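Local coordinates for protein nidogen (Mus musculus, PDB 1NPE) that is a basement-membrane glycoprotein, also called entactin, whose six-bladed YWTD beta-propeller domain probably serves to bind laminin, at residues I73-G83 and I93-E104. Numbering follows the deposited sequence.
Sequences IIRQDLGSPEG and IFWTDSQLDRIE. With CD (cadmium ion), chain C.
W95 is met obliquely by three apolar side chains of 73-83: I74 CD1 at CH2 (3.6 Å), L78 CD2 at NE1 and P81 CB at CD1, while E104 CB rests on one face. W95 and D97 belong to F94-W95-T96-D97, this blade's version of the YWTD motif of a six-bladed beta-propeller; 73-83 runs from strand 71-74, outermost in one blade, into 81-87, first of the next, and packs on that blade's 92-97 and 102-107. With CG anti to the backbone N (chi1 -174°), D97 ties down the loop between blades. Its OD2 takes G79 N on the syn lone pair at 2.8 Å; OD1 takes S80 N at 2.9 Å, from above the plane, and also Q99 N (an Asx turn) and L100 N (extending it to an Asx motif). Were D97 an alanine, the four N-H groups would probably lose their shared acceptor and the G79-S80 loop could shift against 97-100. S98 OG and S80 OG both donate to E82 OE2, S80 OG also meeting a basic side chain of another protein's chain. S98 O and D101 OD1, with V122, bind cadmium. R102 grips E104 OE2, which R113 also salt-bridges, side-on with NE and NH2, and NH2 meets D77 OD2 at 2.7 Å, 58° out of the carboxylate plane.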
loop_
_atom_site.group_PDB
_atom_site.type_symbol
_atom_site.label_atom_id
_atom_site.label_comp_id
_atom_site.label_asym_id
_atom_site.label_seq_id
_atom_site.Cartn_x
_atom_site.Cartn_y
_atom_site.Cartn_z
ATOM N N ILE A 73 2.030 14.748 -11.412
ATOM C CA ILE A 73 2.628 14.354 -12.683
ATOM C C ILE A 73 1.876 13.232 -13.387
ATOM O O ILE A 73 1.859 13.179 -14.615
ATOM C CB ILE A 73 4.147 14.008 -12.565
ATOM C CG1 ILE A 73 4.398 12.978 -11.460
ATOM C CG2 ILE A 73 4.959 15.279 -12.330
ATOM C CD1 ILE A 73 5.874 12.630 -11.263
ATOM N N ILE A 74 1.240 12.348 -12.618
ATOM C CA ILE A 74 0.474 11.245 -13.199
ATOM C C ILE A 74 -0.874 11.034 -12.509
ATOM O O ILE A 74 -0.957 11.047 -11.282
ATOM C CB ILE A 74 1.256 9.912 -13.173
ATOM C CG1 ILE A 74 2.600 10.067 -13.900
ATOM C CG2 ILE A 74 0.430 8.821 -13.828
ATOM C CD1 ILE A 74 3.422 8.788 -13.999
ATOM N N ARG A 75 -1.919 10.840 -13.320
ATOM C CA ARG A 75 -3.287 10.608 -12.840
ATOM C C ARG A 75 -3.922 9.436 -13.592
ATOM O O ARG A 75 -4.568 8.573 -12.994
ATOM C CB ARG A 75 -4.183 11.828 -13.096
ATOM C CG ARG A 75 -3.658 13.163 -12.641
ATOM C CD ARG A 75 -4.568 14.279 -13.151
ATOM N NE ARG A 75 -3.969 15.601 -12.967
ATOM C CZ ARG A 75 -4.131 16.349 -11.881
ATOM N NH1 ARG A 75 -4.878 15.910 -10.883
ATOM N NH2 ARG A 75 -3.528 17.528 -11.783
ATOM N N GLN A 76 -3.758 9.440 -14.912
ATOM C CA GLN A 76 -4.340 8.422 -15.787
ATOM C C GLN A 76 -3.843 7.006 -15.542
ATOM O O GLN A 76 -2.742 6.808 -15.052
ATOM C CB GLN A 76 -4.072 8.775 -17.259
ATOM C CG GLN A 76 -4.309 10.238 -17.648
ATOM C CD GLN A 76 -5.754 10.696 -17.476
ATOM O OE1 GLN A 76 -6.012 11.866 -17.179
ATOM N NE2 GLN A 76 -6.701 9.780 -17.673
ATOM N N ASP A 77 -4.679 6.029 -15.886
ATOM C CA ASP A 77 -4.348 4.609 -15.783
ATOM C C ASP A 77 -3.545 4.214 -14.538
ATOM O O ASP A 77 -2.527 3.523 -14.627
ATOM C CB ASP A 77 -3.612 4.181 -17.062
ATOM C CG ASP A 77 -3.492 2.668 -17.209
ATOM O OD1 ASP A 77 -4.424 1.929 -16.824
ATOM O OD2 ASP A 77 -2.452 2.220 -17.732
ATOM N N LEU A 78 -4.015 4.668 -13.382
ATOM C CA LEU A 78 -3.378 4.368 -12.107
ATOM C C LEU A 78 -4.329 3.590 -11.226
ATOM O O LEU A 78 -5.529 3.879 -11.198
ATOM C CB LEU A 78 -2.998 5.652 -11.370
ATOM C CG LEU A 78 -1.618 6.273 -11.564
ATOM C CD1 LEU A 78 -1.529 7.508 -10.677
ATOM C CD2 LEU A 78 -0.518 5.273 -11.215
ATOM N N GLY A 79 -3.783 2.622 -10.492
ATOM C CA GLY A 79 -4.582 1.818 -9.590
ATOM C C GLY A 79 -4.364 2.271 -8.155
ATOM O O GLY A 79 -4.991 3.232 -7.694
ATOM N N SER A 80 -3.449 1.596 -7.463
ATOM C CA SER A 80 -3.119 1.907 -6.073
ATOM C C SER A 80 -1.596 2.033 -5.881
ATOM O O SER A 80 -0.936 1.099 -5.420
ATOM C CB SER A 80 -3.678 0.820 -5.150
ATOM O OG SER A 80 -3.527 1.179 -3.790
ATOM N N PRO A 81 -1.026 3.198 -6.234
ATOM C CA PRO A 81 0.422 3.434 -6.093
ATOM C C PRO A 81 0.775 3.559 -4.611
ATOM O O PRO A 81 0.268 4.437 -3.919
ATOM C CB PRO A 81 0.638 4.733 -6.874
ATOM C CG PRO A 81 -0.656 5.467 -6.667
ATOM C CD PRO A 81 -1.717 4.379 -6.785
ATOM N N GLU A 82 1.633 2.671 -4.122
ATOM C CA GLU A 82 1.972 2.670 -2.707
ATOM C C GLU A 82 3.440 2.760 -2.334
ATOM O O GLU A 82 3.782 2.734 -1.153
ATOM C CB GLU A 82 1.369 1.436 -2.054
ATOM C CG GLU A 82 -0.141 1.429 -2.067
ATOM C CD GLU A 82 -0.700 0.129 -1.582
ATOM O OE1 GLU A 82 -0.098 -0.487 -0.681
ATOM O OE2 GLU A 82 -1.748 -0.281 -2.101
ATOM N N GLY A 83 4.297 2.835 -3.340
ATOM C CA GLY A 83 5.724 2.934 -3.110
ATOM C C GLY A 83 6.318 3.611 -4.325
ATOM O O GLY A 83 5.855 3.395 -5.439
ATOM N N ILE A 93 11.622 7.750 -12.264
ATOM C CA ILE A 93 10.915 7.286 -11.077
ATOM C C ILE A 93 10.448 5.843 -11.293
ATOM O O ILE A 93 10.345 5.378 -12.434
ATOM C CB ILE A 93 9.678 8.166 -10.759
ATOM C CG1 ILE A 93 8.629 8.056 -11.868
ATOM C CG2 ILE A 93 10.084 9.617 -10.613
ATOM C CD1 ILE A 93 7.321 8.748 -11.531
ATOM N N PHE A 94 10.215 5.135 -10.193
ATOM C CA PHE A 94 9.735 3.757 -10.215
ATOM C C PHE A 94 8.630 3.692 -9.168
ATOM O O PHE A 94 8.714 4.373 -8.147
ATOM C CB PHE A 94 10.825 2.767 -9.777
ATOM C CG PHE A 94 11.996 2.664 -10.717
ATOM C CD1 PHE A 94 12.108 1.586 -11.590
ATOM C CD2 PHE A 94 13.024 3.603 -10.678
ATOM C CE1 PHE A 94 13.235 1.439 -12.409
ATOM C CE2 PHE A 94 14.152 3.465 -11.491
ATOM C CZ PHE A 94 14.257 2.377 -12.357
ATOM N N TRP A 95 7.602 2.878 -9.397
ATOM C CA TRP A 95 6.555 2.760 -8.389
ATOM C C TRP A 95 5.820 1.433 -8.434
ATOM O O TRP A 95 5.839 0.728 -9.446
ATOM C CB TRP A 95 5.561 3.935 -8.459
ATOM C CG TRP A 95 4.565 3.877 -9.584
ATOM C CD1 TRP A 95 3.316 3.323 -9.546
ATOM C CD2 TRP A 95 4.703 4.464 -10.882
ATOM N NE1 TRP A 95 2.664 3.539 -10.734
ATOM C CE2 TRP A 95 3.491 4.239 -11.572
ATOM C CE3 TRP A 95 5.729 5.167 -11.526
ATOM C CZ2 TRP A 95 3.273 4.695 -12.879
ATOM C CZ3 TRP A 95 5.513 5.620 -12.829
ATOM C CH2 TRP A 95 4.292 5.381 -13.488
ATOM N N THR A 96 5.211 1.082 -7.309
ATOM C CA THR A 96 4.440 -0.141 -7.203
ATOM C C THR A 96 2.965 0.217 -7.267
ATOM O O THR A 96 2.556 1.288 -6.822
ATOM C CB THR A 96 4.706 -0.861 -5.866
ATOM O OG1 THR A 96 4.415 0.029 -4.776
ATOM C CG2 THR A 96 6.160 -1.309 -5.788
ATOM N N ASP A 97 2.174 -0.680 -7.839
ATOM C CA ASP A 97 0.739 -0.498 -7.957
ATOM C C ASP A 97 0.151 -1.853 -7.598
ATOM O O ASP A 97 0.277 -2.809 -8.359
ATOM C CB ASP A 97 0.364 -0.107 -9.389
ATOM C CG ASP A 97 -1.106 0.230 -9.541
ATOM O OD1 ASP A 97 -1.961 -0.447 -8.926
ATOM O OD2 ASP A 97 -1.412 1.174 -10.293
ATOM N N SER A 98 -0.483 -1.926 -6.434
ATOM C CA SER A 98 -1.066 -3.166 -5.937
ATOM C C SER A 98 -2.475 -3.482 -6.440
ATOM O O SER A 98 -3.072 -4.488 -6.040
ATOM C CB SER A 98 -1.047 -3.165 -4.411
ATOM O OG SER A 98 -1.825 -2.092 -3.919
ATOM N N GLN A 99 -3.014 -2.608 -7.285
ATOM C CA GLN A 99 -4.344 -2.796 -7.867
ATOM C C GLN A 99 -4.155 -3.317 -9.292
ATOM O O GLN A 99 -4.645 -4.398 -9.625
ATOM C CB GLN A 99 -5.123 -1.482 -7.875
ATOM C CG GLN A 99 -6.581 -1.612 -8.283
ATOM C CD GLN A 99 -7.325 -0.290 -8.176
ATOM O OE1 GLN A 99 -7.442 0.285 -7.088
ATOM N NE2 GLN A 99 -7.817 0.210 -9.309
ATOM N N LEU A 100 -3.432 -2.557 -10.117
ATOM C CA LEU A 100 -3.140 -2.949 -11.500
ATOM C C LEU A 100 -2.042 -4.017 -11.555
ATOM O O LEU A 100 -1.708 -4.525 -12.624
ATOM C CB LEU A 100 -2.713 -1.738 -12.326
ATOM C CG LEU A 100 -3.800 -0.688 -12.530
ATOM C CD1 LEU A 100 -3.273 0.407 -13.438
ATOM C CD2 LEU A 100 -5.030 -1.347 -13.140
ATOM N N ASP A 101 -1.472 -4.316 -10.391
ATOM C CA ASP A 101 -0.434 -5.325 -10.231
ATOM C C ASP A 101 0.797 -5.131 -11.091
ATOM O O ASP A 101 1.153 -5.980 -11.909
ATOM C CB ASP A 101 -1.024 -6.727 -10.412
ATOM C CG ASP A 101 -2.049 -7.068 -9.335
ATOM O OD1 ASP A 101 -2.045 -6.409 -8.272
ATOM O OD2 ASP A 101 -2.869 -7.981 -9.556
ATOM N N ARG A 102 1.480 -4.018 -10.873
ATOM C CA ARG A 102 2.667 -3.750 -11.648
ATOM C C ARG A 102 3.654 -2.773 -11.047
ATOM O O ARG A 102 3.433 -2.202 -9.969
ATOM C CB ARG A 102 2.283 -3.328 -13.068
ATOM C CG ARG A 102 1.400 -2.115 -13.173
ATOM C CD ARG A 102 0.725 -2.097 -14.526
ATOM N NE ARG A 102 0.421 -0.739 -14.949
ATOM C CZ ARG A 102 -0.605 -0.400 -15.719
ATOM N NH1 ARG A 102 -1.446 -1.325 -16.161
ATOM N NH2 ARG A 102 -0.786 0.873 -16.046
ATOM N N ILE A 103 4.808 -2.710 -11.699
ATOM C CA ILE A 103 5.878 -1.812 -11.327
ATOM C C ILE A 103 6.182 -1.043 -12.601
ATOM O O ILE A 103 6.498 -1.629 -13.635
ATOM C CB ILE A 103 7.132 -2.574 -10.836
ATOM C CG1 ILE A 103 6.839 -3.249 -9.492
ATOM C CG2 ILE A 103 8.314 -1.617 -10.694
ATOM C CD1 ILE A 103 7.919 -4.175 -9.024
ATOM N N GLU A 104 5.983 0.265 -12.550
ATOM C CA GLU A 104 6.241 1.098 -13.708
ATOM C C GLU A 104 7.425 2.024 -13.487
ATOM O O GLU A 104 7.851 2.270 -12.359
ATOM C CB GLU A 104 5.001 1.920 -14.063
ATOM C CG GLU A 104 3.746 1.083 -14.320
ATOM C CD GLU A 104 2.667 1.871 -15.030
ATOM O OE1 GLU A 104 2.973 2.486 -16.065
ATOM O OE2 GLU A 104 1.515 1.882 -14.559
HETATM CD CD CD C . -3.195 -6.813 -6.562
HETATM O O HOH W 1 -5.582 -6.025 -7.481
HETATM O O HOH W 2 -3.752 -9.190 -6.992
HETATM O O HOH W 3 -4.077 -6.658 -4.091
#